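Local atomic coordinates of beta-N-acetylhexosaminidase (Akkermansia muciniphila, PDB entry 6JEB), a protein that hydrolyses terminal non-reducing N-acetyl-D-hexosamine residues in N-acetyl-beta-D-hexosaminides, releasing N-acetylglucosamine from unbranched N-glycans and chitobiose. Residues K87-P91 with L378-F382. Residues are numbered along the deposited sequence; the frame is centred on the assembly and turned at random.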
loop_
_atom_site.group_PDB
_atom_site.type_symbol
_atom_site.label_atom_id
_atom_site.label_comp_id
_atom_site.label_asym_id
_atom_site.label_seq_id
_atom_site.Cartn_x
_atom_site.Cartn_y
_atom_site.Cartn_z
ATOM N N LYS A 87 9.096 -19.009 -3.908
ATOM C CA LYS A 87 7.725 -18.703 -4.289
ATOM C C LYS A 87 7.119 -17.983 -3.097
ATOM O O LYS A 87 7.418 -18.361 -1.954
ATOM C CB LYS A 87 6.955 -20.009 -4.566
ATOM C CG LYS A 87 5.528 -19.835 -5.079
ATOM C CD LYS A 87 4.804 -21.177 -5.197
ATOM C CE LYS A 87 3.393 -20.997 -5.735
ATOM N NZ LYS A 87 2.646 -19.917 -4.990
ATOM N N PRO A 88 6.294 -16.960 -3.302
ATOM C CA PRO A 88 5.791 -16.180 -2.164
ATOM C C PRO A 88 4.696 -16.882 -1.376
ATOM O O PRO A 88 3.823 -17.561 -1.925
ATOM C CB PRO A 88 5.220 -14.922 -2.826
ATOM C CG PRO A 88 4.853 -15.359 -4.209
ATOM C CD PRO A 88 5.951 -16.332 -4.591
ATOM N N ARG A 89 4.724 -16.633 -0.066
ATOM C CA ARG A 89 3.672 -17.119 0.821
ATOM C C ARG A 89 2.321 -16.508 0.466
ATOM O O ARG A 89 1.301 -17.214 0.432
ATOM C CB ARG A 89 4.035 -16.799 2.272
ATOM C CG ARG A 89 2.989 -17.264 3.274
ATOM C CD ARG A 89 3.331 -16.880 4.700
ATOM N NE ARG A 89 2.315 -17.371 5.630
ATOM C CZ ARG A 89 2.196 -16.981 6.898
ATOM N NH1 ARG A 89 3.027 -16.069 7.408
ATOM N NH2 ARG A 89 1.233 -17.495 7.654
ATOM N N TYR A 90 2.294 -15.196 0.200
ATOM C CA TYR A 90 1.063 -14.488 -0.096
ATOM C C TYR A 90 1.142 -13.784 -1.439
ATOM O O TYR A 90 2.196 -13.247 -1.803
ATOM C CB TYR A 90 0.762 -13.426 0.956
ATOM C CG TYR A 90 0.324 -13.979 2.278
ATOM C CD1 TYR A 90 -0.942 -14.547 2.434
ATOM C CD2 TYR A 90 1.170 -13.939 3.378
ATOM C CE1 TYR A 90 -1.349 -15.051 3.657
ATOM C CE2 TYR A 90 0.777 -14.446 4.603
ATOM C CZ TYR A 90 -0.480 -15.000 4.738
ATOM O OH TYR A 90 -0.868 -15.496 5.959
ATOM N N PRO A 91 0.032 -13.740 -2.177
ATOM C CA PRO A 91 0.043 -13.104 -3.500
ATOM C C PRO A 91 -0.084 -11.597 -3.474
ATOM O O PRO A 91 0.177 -10.963 -4.503
ATOM C CB PRO A 91 -1.176 -13.723 -4.196
ATOM C CG PRO A 91 -2.097 -14.085 -3.057
ATOM C CD PRO A 91 -1.195 -14.522 -1.937
ATOM N N LEU A 378 5.405 -9.597 12.790
ATOM C CA LEU A 378 4.129 -9.820 12.115
ATOM C C LEU A 378 4.106 -11.163 11.391
ATOM O O LEU A 378 4.939 -11.423 10.515
ATOM C CB LEU A 378 3.864 -8.703 11.114
ATOM C CG LEU A 378 2.599 -8.896 10.273
ATOM C CD1 LEU A 378 1.351 -8.853 11.157
ATOM C CD2 LEU A 378 2.532 -7.841 9.178
ATOM N N ASP A 379 3.140 -12.003 11.756
ATOM C CA ASP A 379 2.675 -13.112 10.932
ATOM C C ASP A 379 1.294 -12.690 10.453
ATOM O O ASP A 379 0.387 -12.533 11.287
ATOM C CB ASP A 379 2.577 -14.384 11.780
ATOM C CG ASP A 379 1.868 -15.538 11.064
ATOM O OD1 ASP A 379 1.607 -15.449 9.845
ATOM O OD2 ASP A 379 1.566 -16.553 11.739
ATOM N N PRO A 380 1.088 -12.447 9.150
ATOM C CA PRO A 380 -0.229 -11.960 8.696
ATOM C C PRO A 380 -1.385 -12.841 9.111
ATOM O O PRO A 380 -2.507 -12.339 9.269
ATOM C CB PRO A 380 -0.070 -11.905 7.170
ATOM C CG PRO A 380 1.394 -11.671 6.970
ATOM C CD PRO A 380 2.055 -12.513 8.037
ATOM N N ALA A 381 -1.145 -14.138 9.313
ATOM C CA ALA A 381 -2.178 -15.074 9.737
ATOM C C ALA A 381 -2.324 -15.155 11.248
ATOM O O ALA A 381 -3.245 -15.824 11.726
ATOM C CB ALA A 381 -1.884 -16.472 9.188
ATOM N N PHE A 382 -1.449 -14.491 12.003
ATOM C CA PHE A 382 -1.508 -14.496 13.464
ATOM C C PHE A 382 -1.581 -15.913 14.029
ATOM O O PHE A 382 -2.317 -16.194 14.979
ATOM C CB PHE A 382 -2.635 -13.599 13.982
ATOM C CG PHE A 382 -2.334 -12.142 13.847
ATOM C CD1 PHE A 382 -2.510 -11.492 12.637
ATOM C CD2 PHE A 382 -1.840 -11.425 14.923
ATOM C CE1 PHE A 382 -2.206 -10.149 12.506
ATOM C CE2 PHE A 382 -1.540 -10.081 14.800
ATOM C CZ PHE A 382 -1.723 -9.442 13.588
#
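Asp379 OD1 is gripped by three N-H groups: NH1 of Arg89 at 2.9 Å, NH2 of Arg89 at 3.0 Å and, within its own loop, the backbone N of Ala381 at 3.1 Å. The last bond makes an Asx turn, set on a type I beta turn from Asp379 to Phe382 that Phe382 N closes onto Asp379 O. This loop, between helices 372-376 and 386-389 of the TIM-barrel domain, meets the loop that leads from strand 79-86 into strand 92-97, the first of the barrel. Arg89 reaches across fully extended, with CG anti to the backbone N (chi1 180°), and points its guanidinium end-on, both bonds going to the one oxygen, which lies near the guanidinium plane. The carboxylate plane is turned 38° from it, while OD2 accepts from the backbone N of Gly383. An alanine in place of Asp379 would probably leave the Arg89 charge without its mate and Ala381 N without the acceptor of the Asx turn. Tyr90 OH lies over one face of the Arg89 guanidinium, offset toward the rim. Next to the salt bridge, Tyr90 CE2 packs on Pro380 CG at 3.7 Å, and Ala381 CB lies 3.5 Å from Tyr90 OH and 3.6 Å from Arg89 NH2.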